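Local coordinates for putative glycoside hydrolase (PDB 3GYC), which probably hydrolyses glycosidic bonds in carbohydrates, as a cellulase-like TIM-barrel enzyme, at residues S226-Q239 against N297-V310. Residues are numbered along the deposited sequence; the frame is centred on the assembly and turned at random.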
ATOM      1  N   SER A 226      -8.743  17.521   5.542  1.00 20.70           N
ATOM      2  CA  SER A 226      -9.968  16.953   6.052  1.00 19.85           C
ATOM      3  C   SER A 226     -10.711  16.184   4.972  1.00 18.12           C
ATOM      4  O   SER A 226     -11.513  15.327   5.298  1.00 17.00           O
ATOM      5  CB  SER A 226     -10.878  18.044   6.639  1.00 20.82           C
ATOM      6  OG  SER A 226     -11.275  18.988   5.658  1.00 21.82           O
ATOM      7  N   PHE A 227     -10.439  16.508   3.703  1.00 17.69           N
ATOM      8  CA  PHE A 227     -11.027  15.829   2.535  1.00 16.99           C
ATOM      9  C   PHE A 227     -10.571  14.369   2.356  1.00 15.74           C
ATOM     10  O   PHE A 227     -11.043  13.683   1.439  1.00 15.83           O
ATOM     11  CB  PHE A 227     -10.730  16.625   1.240  1.00 18.20           C
ATOM     12  CG  PHE A 227      -9.264  16.927   1.021  1.00 18.44           C
ATOM     13  CD1 PHE A 227      -8.422  15.989   0.476  1.00 18.85           C
ATOM     14  CD2 PHE A 227      -8.742  18.158   1.364  1.00 18.60           C
ATOM     15  CE1 PHE A 227      -7.052  16.254   0.290  1.00 19.45           C
ATOM     16  CE2 PHE A 227      -7.381  18.443   1.182  1.00 19.51           C
ATOM     17  CZ  PHE A 227      -6.535  17.481   0.629  1.00 18.79           C
ATOM     18  N   LEU A 228      -9.612  13.919   3.168  1.00 14.76           N
ATOM     19  CA  LEU A 228      -9.182  12.518   3.165  1.00 14.12           C
ATOM     20  C   LEU A 228     -10.067  11.773   4.162  1.00 14.28           C
ATOM     21  O   LEU A 228     -10.271  12.244   5.277  1.00 13.97           O
ATOM     22  CB  LEU A 228      -7.733  12.400   3.591  1.00 14.37           C
ATOM     23  CG  LEU A 228      -6.720  13.116   2.696  1.00 14.71           C
ATOM     24  CD1 LEU A 228      -5.325  13.103   3.313  1.00 14.82           C
ATOM     25  CD2 LEU A 228      -6.718  12.520   1.303  1.00 12.88           C
ATOM     26  N   ASP A 229     -10.613  10.636   3.756  1.00 14.23           N
ATOM     27  CA  ASP A 229     -11.514   9.837   4.623  1.00 13.45           C
ATOM     28  C   ASP A 229     -10.735   8.925   5.588  1.00 13.73           C
ATOM     29  O   ASP A 229     -11.288   8.423   6.573  1.00 14.64           O
ATOM     30  CB  ASP A 229     -12.458   8.989   3.761  1.00 14.28           C
ATOM     31  CG  ASP A 229     -13.499   9.824   2.993  1.00 16.61           C
ATOM     32  OD1 ASP A 229     -13.910  10.903   3.526  1.00 18.02           O
ATOM     33  OD2 ASP A 229     -13.956   9.406   1.864  1.00 15.51           O
ATOM     34  N   LEU A 230      -9.481   8.649   5.233  1.00 14.23           N
ATOM     35  CA  LEU A 230      -8.563   7.828   6.006  1.00 14.37           C
ATOM     36  C   LEU A 230      -7.127   8.161   5.607  1.00 13.21           C
ATOM     37  O   LEU A 230      -6.895   8.825   4.599  1.00 11.76           O
ATOM     38  CB  LEU A 230      -8.803   6.338   5.779  1.00 16.14           C
ATOM     39  CG  LEU A 230      -8.703   5.779   4.373  1.00 17.21           C
ATOM     40  CD1 LEU A 230      -7.972   4.423   4.302  1.00 18.20           C
ATOM     41  CD2 LEU A 230     -10.090   5.687   3.703  1.00 17.53           C
ATOM     42  N   TYR A 231      -6.157   7.699   6.379  1.00 12.81           N
ATOM     43  CA  TYR A 231      -4.785   7.906   6.011  1.00 14.36           C
ATOM     44  C   TYR A 231      -4.181   6.509   5.809  1.00 16.42           C
ATOM     45  O   TYR A 231      -4.384   5.603   6.646  1.00 15.44           O
ATOM     46  CB  TYR A 231      -3.942   8.675   7.067  1.00 13.99           C
ATOM     47  CG  TYR A 231      -4.500   9.951   7.633  1.00 13.72           C
ATOM     48  CD1 TYR A 231      -5.361  10.770   6.906  1.00 13.62           C
ATOM     49  CD2 TYR A 231      -4.101  10.388   8.903  1.00 14.36           C
ATOM     50  CE1 TYR A 231      -5.859  11.945   7.461  1.00 13.92           C
ATOM     51  CE2 TYR A 231      -4.567  11.572   9.441  1.00 13.79           C
ATOM     52  CZ  TYR A 231      -5.426  12.349   8.712  1.00 13.52           C
ATOM     53  OH  TYR A 231      -5.890  13.492   9.267  1.00 15.16           O
ATOM     54  N   GLU A 232      -3.483   6.329   4.687  1.00 17.68           N
ATOM     55  CA  GLU A 232      -2.761   5.088   4.401  1.00 18.32           C
ATOM     56  C   GLU A 232      -1.310   5.543   4.431  1.00 17.02           C
ATOM     57  O   GLU A 232      -0.868   6.168   3.496  1.00 19.20           O
ATOM     58  CB  GLU A 232      -3.194   4.473   3.061  1.00 19.94           C
ATOM     59  CG  GLU A 232      -2.981   2.924   2.958  1.00 23.93           C
ATOM     60  CD  GLU A 232      -1.636   2.464   2.400  1.00 26.18           C
ATOM     61  OE1 GLU A 232      -1.328   2.804   1.237  1.00 29.31           O
ATOM     62  OE2 GLU A 232      -0.912   1.695   3.075  1.00 27.99           O
ATOM     63  N   HIS A 233      -0.589   5.279   5.525  1.00 16.73           N
ATOM     64  CA  HIS A 233       0.740   5.807   5.688  1.00 15.28           C
ATOM     65  C   HIS A 233       1.756   4.684   5.737  1.00 15.93           C
ATOM     66  O   HIS A 233       1.567   3.691   6.430  1.00 15.67           O
ATOM     67  CB  HIS A 233       0.851   6.703   6.918  1.00 15.48           C
ATOM     68  CG  HIS A 233       1.887   7.765   6.744  1.00 15.86           C
ATOM     69  ND1 HIS A 233       1.590   8.989   6.188  1.00 15.71           N
ATOM     70  CD2 HIS A 233       3.227   7.740   6.920  1.00 15.82           C
ATOM     71  CE1 HIS A 233       2.702   9.696   6.081  1.00 17.65           C
ATOM     72  NE2 HIS A 233       3.711   8.956   6.511  1.00 16.75           N
ATOM     73  N   HIS A 234       2.825   4.837   4.961  1.00 15.22           N
ATOM     74  CA  HIS A 234       3.847   3.806   4.866  1.00 14.77           C
ATOM     75  C   HIS A 234       4.951   4.118   5.870  1.00 13.97           C
ATOM     76  O   HIS A 234       5.438   5.238   5.912  1.00 13.55           O
ATOM     77  CB  HIS A 234       4.374   3.705   3.433  1.00 15.61           C
ATOM     78  CG  HIS A 234       3.294   3.455   2.416  1.00 16.69           C
ATOM     79  ND1 HIS A 234       3.515   3.546   1.055  1.00 17.65           N
ATOM     80  CD2 HIS A 234       1.979   3.141   2.565  1.00 16.90           C
ATOM     81  CE1 HIS A 234       2.400   3.232   0.411  1.00 17.19           C
ATOM     82  NE2 HIS A 234       1.443   3.020   1.300  1.00 17.02           N
ATOM     83  N   ILE A 235       5.301   3.128   6.695  1.00 13.85           N
ATOM     84  CA  ILE A 235       6.231   3.328   7.818  1.00 12.25           C
ATOM     85  C   ILE A 235       7.233   2.207   7.907  1.00 11.89           C
ATOM     86  O   ILE A 235       6.868   1.063   8.157  1.00 11.89           O
ATOM     87  CB  ILE A 235       5.484   3.368   9.176  1.00 11.90           C
ATOM     88  CG1 ILE A 235       4.552   4.559   9.246  1.00 13.00           C
ATOM     89  CG2 ILE A 235       6.456   3.486  10.381  1.00 10.86           C
ATOM     90  CD1 ILE A 235       3.645   4.570  10.495  1.00 13.23           C
ATOM     91  N   TRP A 236       8.502   2.552   7.743  1.00 11.97           N
ATOM     92  CA  TRP A 236       9.594   1.592   7.892  1.00 12.14           C
ATOM     93  C   TRP A 236      10.692   2.115   8.812  1.00 12.38           C
ATOM     94  O   TRP A 236      11.082   3.266   8.701  1.00 13.10           O
ATOM     95  CB  TRP A 236      10.259   1.338   6.576  1.00 13.19           C
ATOM     96  CG  TRP A 236       9.416   0.668   5.518  1.00 13.50           C
ATOM     97  CD1 TRP A 236       9.178  -0.674   5.372  1.00 12.55           C
ATOM     98  CD2 TRP A 236       8.818   1.313   4.431  1.00 13.74           C
ATOM     99  NE1 TRP A 236       8.442  -0.893   4.241  1.00 12.40           N
ATOM    100  CE2 TRP A 236       8.179   0.320   3.654  1.00 14.58           C
ATOM    101  CE3 TRP A 236       8.734   2.652   4.032  1.00 15.53           C
ATOM    102  CZ2 TRP A 236       7.482   0.625   2.476  1.00 15.73           C
ATOM    103  CZ3 TRP A 236       8.019   2.960   2.854  1.00 16.90           C
ATOM    104  CH2 TRP A 236       7.412   1.955   2.102  1.00 15.63           C
HETATM  105  N   MSE A 237      11.179   1.237   9.684  1.00 12.04           N
HETATM  106  CA  MSE A 237      12.335   1.488  10.542  1.00 12.12           C
HETATM  107  C   MSE A 237      13.540   2.004   9.753  1.00 12.05           C
HETATM  108  O   MSE A 237      14.281   2.925  10.190  1.00  9.37           O
HETATM  109  CB  MSE A 237      12.743   0.161  11.190  1.00 12.54           C
HETATM  110  CG  MSE A 237      14.047   0.212  12.045  1.00 12.34           C
HETATM  111 SE   MSE A 237      15.794   0.200  11.095  0.75 10.23          SE
HETATM  112  CE  MSE A 237      15.828  -1.545  10.272  1.00 12.84           C
ATOM    113  N   ALA A 238      13.760   1.377   8.604  1.00 11.36           N
ATOM    114  CA  ALA A 238      14.878   1.706   7.745  1.00 12.37           C
ATOM    115  C   ALA A 238      14.925   3.167   7.281  1.00 12.19           C
ATOM    116  O   ALA A 238      16.012   3.668   6.972  1.00 11.31           O
ATOM    117  CB  ALA A 238      14.923   0.753   6.544  1.00  8.97           C
ATOM    118  N   GLN A 239      13.769   3.836   7.240  1.00 13.59           N
ATOM    119  CA  GLN A 239      13.654   5.243   6.774  1.00 14.23           C
ATOM    120  C   GLN A 239      13.644   6.287   7.899  1.00 15.36           C
ATOM    121  O   GLN A 239      13.748   7.486   7.633  1.00 15.78           O
ATOM    122  CB  GLN A 239      12.377   5.438   5.943  1.00 15.16           C
ATOM    123  CG  GLN A 239      12.370   4.695   4.605  1.00 15.37           C
ATOM    124  CD  GLN A 239      11.196   5.044   3.726  1.00 16.12           C
ATOM    125  OE1 GLN A 239      10.130   5.436   4.198  1.00 16.32           O
ATOM    126  NE2 GLN A 239      11.373   4.870   2.442  1.00 18.76           N
ATOM    127  N   ASN A 297      -6.987  14.276  14.590  1.00 13.40           N
ATOM    128  CA  ASN A 297      -7.731  14.574  13.368  1.00 13.65           C
ATOM    129  C   ASN A 297      -8.944  13.700  13.191  1.00 14.09           C
ATOM    130  O   ASN A 297      -9.735  13.934  12.286  1.00 14.15           O
ATOM    131  CB  ASN A 297      -6.804  14.474  12.135  1.00 14.29           C
ATOM    132  CG  ASN A 297      -5.750  15.581  12.106  1.00 14.82           C
ATOM    133  OD1 ASN A 297      -5.874  16.557  12.816  1.00 15.33           O
ATOM    134  ND2 ASN A 297      -4.739  15.445  11.259  1.00 17.08           N
ATOM    135  N   ARG A 298      -9.087  12.710  14.073  1.00 14.15           N
ATOM    136  CA  ARG A 298     -10.202  11.777  14.061  0.50 13.42           C
ATOM    137  C   ARG A 298     -10.336  11.059  12.701  1.00 13.62           C
ATOM    138  O   ARG A 298     -11.385  11.046  12.075  1.00 13.91           O
ATOM    139  CB  ARG A 298     -11.482  12.502  14.482  0.50 13.75           C
ATOM    140  CG  ARG A 298     -11.332  13.190  15.836  0.50 13.09           C
ATOM    141  CD  ARG A 298     -12.571  13.939  16.240  0.50 13.50           C
ATOM    142  NE  ARG A 298     -13.728  13.071  16.433  0.50 13.09           N
ATOM    143  CZ  ARG A 298     -13.989  12.403  17.556  0.50 12.57           C
ATOM    144  NH1 ARG A 298     -13.140  12.457  18.575  0.50 11.48           N
ATOM    145  NH2 ARG A 298     -15.080  11.652  17.641  0.50 12.45           N
ATOM    146  N   ARG A 299      -9.246  10.425  12.269  1.00 13.21           N
ATOM    147  CA  ARG A 299      -9.225   9.686  11.016  1.00 13.41           C
ATOM    148  C   ARG A 299      -8.680   8.291  11.224  1.00 13.46           C
ATOM    149  O   ARG A 299      -7.739   8.110  12.007  1.00 14.01           O
ATOM    150  CB  ARG A 299      -8.368  10.433   9.991  1.00 13.32           C
ATOM    151  CG  ARG A 299      -8.996  11.701   9.484  1.00 13.34           C
ATOM    152  CD  ARG A 299     -10.246  11.395   8.681  1.00 14.52           C
ATOM    153  NE  ARG A 299     -10.840  12.587   8.087  1.00 13.46           N
ATOM    154  CZ  ARG A 299     -11.642  13.427   8.726  1.00 14.79           C
ATOM    155  NH1 ARG A 299     -11.934  13.259  10.012  1.00 14.13           N
ATOM    156  NH2 ARG A 299     -12.150  14.453   8.072  1.00 14.75           N
ATOM    157  N   PRO A 300      -9.246   7.300  10.514  1.00 13.93           N
ATOM    158  CA  PRO A 300      -8.741   5.943  10.656  1.00 13.50           C
ATOM    159  C   PRO A 300      -7.445   5.777   9.892  1.00 13.07           C
ATOM    160  O   PRO A 300      -7.189   6.506   8.945  1.00 14.39           O
ATOM    161  CB  PRO A 300      -9.837   5.066  10.071  1.00 15.04           C
ATOM    162  CG  PRO A 300     -10.715   5.945   9.297  1.00 15.72           C
ATOM    163  CD  PRO A 300     -10.507   7.358   9.757  1.00 14.68           C
ATOM    164  N   LEU A 301      -6.623   4.847  10.340  1.00 12.76           N
ATOM    165  CA  LEU A 301      -5.360   4.575   9.705  1.00 13.38           C
ATOM    166  C   LEU A 301      -5.299   3.206   9.073  1.00 12.16           C
ATOM    167  O   LEU A 301      -5.864   2.230   9.584  1.00 10.96           O
ATOM    168  CB  LEU A 301      -4.225   4.670  10.728  1.00 13.82           C
ATOM    169  CG  LEU A 301      -3.880   6.054  11.229  1.00 15.69           C
ATOM    170  CD1 LEU A 301      -2.739   5.979  12.254  1.00 14.35           C
ATOM    171  CD2 LEU A 301      -3.530   6.953  10.055  1.00 17.02           C
ATOM    172  N   VAL A 302      -4.610   3.145   7.939  1.00 12.87           N
ATOM    173  CA  VAL A 302      -4.278   1.884   7.307  1.00 12.39           C
ATOM    174  C   VAL A 302      -2.780   1.953   6.973  1.00 12.52           C
ATOM    175  O   VAL A 302      -2.287   2.990   6.567  1.00 13.65           O
ATOM    176  CB  VAL A 302      -5.104   1.585   5.981  1.00 13.10           C
ATOM    177  CG1 VAL A 302      -4.562   0.304   5.288  1.00 11.88           C
ATOM    178  CG2 VAL A 302      -6.606   1.448   6.261  1.00 10.81           C
ATOM    179  N   THR A 303      -2.048   0.859   7.149  1.00 14.01           N
ATOM    180  CA  THR A 303      -0.649   0.784   6.741  1.00 11.87           C
ATOM    181  C   THR A 303      -0.482  -0.540   6.004  1.00 13.00           C
ATOM    182  O   THR A 303      -0.806  -1.596   6.555  1.00 12.30           O
ATOM    183  CB  THR A 303       0.364   0.933   7.940  1.00 12.70           C
ATOM    184  OG1 THR A 303       0.335   2.277   8.457  1.00 12.13           O
ATOM    185  CG2 THR A 303       1.821   0.614   7.485  1.00 12.27           C
ATOM    186  N   THR A 304      -0.032  -0.492   4.733  1.00 12.19           N
ATOM    187  CA  THR A 304       0.195  -1.695   3.932  1.00 13.18           C
ATOM    188  C   THR A 304       1.662  -1.853   3.535  1.00 13.18           C
ATOM    189  O   THR A 304       2.044  -2.885   2.994  1.00 14.68           O
ATOM    190  CB  THR A 304      -0.676  -1.703   2.639  1.00 13.79           C
ATOM    191  OG1 THR A 304      -0.277  -0.625   1.782  1.00 15.29           O
ATOM    192  CG2 THR A 304      -2.185  -1.601   2.992  1.00 13.23           C
ATOM    193  N   GLU A 305       2.499  -0.852   3.845  1.00 14.99           N
ATOM    194  CA  GLU A 305       3.910  -0.892   3.536  1.00 14.86           C
ATOM    195  C   GLU A 305       4.668  -0.547   4.828  1.00 14.18           C
ATOM    196  O   GLU A 305       4.587   0.553   5.330  1.00 14.18           O
ATOM    197  CB  GLU A 305       4.216   0.057   2.380  1.00 16.22           C
ATOM    198  CG  GLU A 305       3.396  -0.245   1.088  1.00 19.07           C
ATOM    199  CD  GLU A 305       4.081   0.322  -0.180  1.00 22.32           C
ATOM    200  OE1 GLU A 305       5.312   0.172  -0.291  1.00 23.87           O
ATOM    201  OE2 GLU A 305       3.405   0.874  -1.084  1.00 22.63           O
ATOM    202  N   CYS A 306       5.372  -1.547   5.347  1.00 14.32           N
ATOM    203  CA  CYS A 306       5.903  -1.535   6.681  1.00 14.55           C
ATOM    204  C   CYS A 306       6.622  -2.869   6.881  1.00 15.83           C
ATOM    205  O   CYS A 306       6.589  -3.712   5.961  1.00 14.78           O
ATOM    206  CB  CYS A 306       4.695  -1.472   7.615  1.00 14.40           C
ATOM    207  SG  CYS A 306       3.465  -2.774   7.125  1.00 14.97           S
ATOM    208  N   TRP A 307       7.312  -3.089   8.012  1.00 13.55           N
ATOM    209  CA  TRP A 307       7.570  -2.115   9.070  1.00 14.26           C
ATOM    210  C   TRP A 307       9.071  -1.943   9.283  1.00 14.41           C
ATOM    211  O   TRP A 307       9.481  -1.059  10.036  1.00 16.47           O
ATOM    212  CB  TRP A 307       7.005  -2.560  10.447  1.00 13.10           C
ATOM    213  CG  TRP A 307       5.497  -2.697  10.549  1.00 12.66           C
ATOM    214  CD1 TRP A 307       4.795  -3.836  10.447  1.00 11.19           C
ATOM    215  CD2 TRP A 307       4.550  -1.658  10.798  1.00 12.30           C
ATOM    216  NE1 TRP A 307       3.455  -3.585  10.569  1.00 12.50           N
ATOM    217  CE2 TRP A 307       3.281  -2.255  10.806  1.00 11.79           C
ATOM    218  CE3 TRP A 307       4.652  -0.280  11.007  1.00 11.47           C
ATOM    219  CZ2 TRP A 307       2.123  -1.534  10.997  1.00 12.04           C
ATOM    220  CZ3 TRP A 307       3.505   0.438  11.202  1.00 11.37           C
ATOM    221  CH2 TRP A 307       2.253  -0.193  11.191  1.00 12.85           C
ATOM    222  N   GLY A 308       9.887  -2.813   8.681  1.00 15.44           N
ATOM    223  CA  GLY A 308      11.355  -2.830   8.912  1.00 15.14           C
ATOM    224  C   GLY A 308      12.183  -2.264   7.778  1.00 16.04           C
ATOM    225  O   GLY A 308      12.568  -1.101   7.804  1.00 15.40           O
ATOM    226  N   LEU A 309      12.445  -3.100   6.772  1.00 16.45           N
ATOM    227  CA  LEU A 309      13.191  -2.693   5.601  1.00 15.65           C
ATOM    228  C   LEU A 309      12.200  -2.427   4.495  1.00 14.37           C
ATOM    229  O   LEU A 309      11.153  -3.091   4.397  1.00 13.78           O
ATOM    230  CB  LEU A 309      14.225  -3.763   5.181  1.00 15.65           C
ATOM    231  CG  LEU A 309      15.654  -3.512   5.666  1.00 17.36           C
ATOM    232  CD1 LEU A 309      15.788  -3.596   7.167  1.00 16.79           C
ATOM    233  CD2 LEU A 309      16.656  -4.455   4.991  1.00 16.54           C
ATOM    234  N   VAL A 310      12.524  -1.463   3.640  1.00 13.38           N
ATOM    235  CA  VAL A 310      11.646  -1.155   2.520  1.00 13.52           C
ATOM    236  C   VAL A 310      11.745  -2.243   1.410  1.00 13.71           C
ATOM    237  O   VAL A 310      10.723  -2.770   0.951  1.00 12.97           O
ATOM    238  CB  VAL A 310      11.946   0.256   1.932  1.00 13.70           C
ATOM    239  CG1 VAL A 310      11.012   0.578   0.771  1.00 13.20           C
ATOM    240  CG2 VAL A 310      11.799   1.285   3.016  1.00 13.07           C
TER
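Y231 pairs with L301 and E232 with V302 in parallel register: Y231 N donates to P300 O, V302 N to Y231 O (2.8 Å) and H233 N to V302 O. Beyond the strands the two segments stay linked by I235 N to E305 O, M237 N to W307 O and A238 N to G308 O. T303 OG1 also bonds H233 O.

R299 turns its guanidinium edge to 226-239, NE meeting L228 O at 2.9 Å and NH2 meeting S226 O at 3.0 Å, both oxygens near the guanidinium plane. R299 CB lies over one face of the Y231 ring, offset toward its rim, and the bend at chi2 (-66°) turns CD and the guanidinium toward L228 O. N297 ND2 donates to Y231 OH.

Strands 231-232 and 301-303 are parallel neighbours, the sixth and seventh of eight in the (beta/alpha)8 barrel, joined by a largely helical crossover. E232 OE2 accepts from both T304 N and T304 OG1 (2.7 Å), and OE1 accepts a hydrogen bond from H234 NE2, so both carboxylate oxygens are held.

E305 lays CG over the H234 ring, 3.7 Å from its centroid; E305 OE2 forms a salt bridge with R55, and H234 ND1 bonds E161. W236 is sandwiched, with E305 O over one face and V310 CG2 over the opposite one, 3.3 Å from W236 CD2. W307, after a cis peptide bond, brings CZ3 to 4.1 Å from I235 CB.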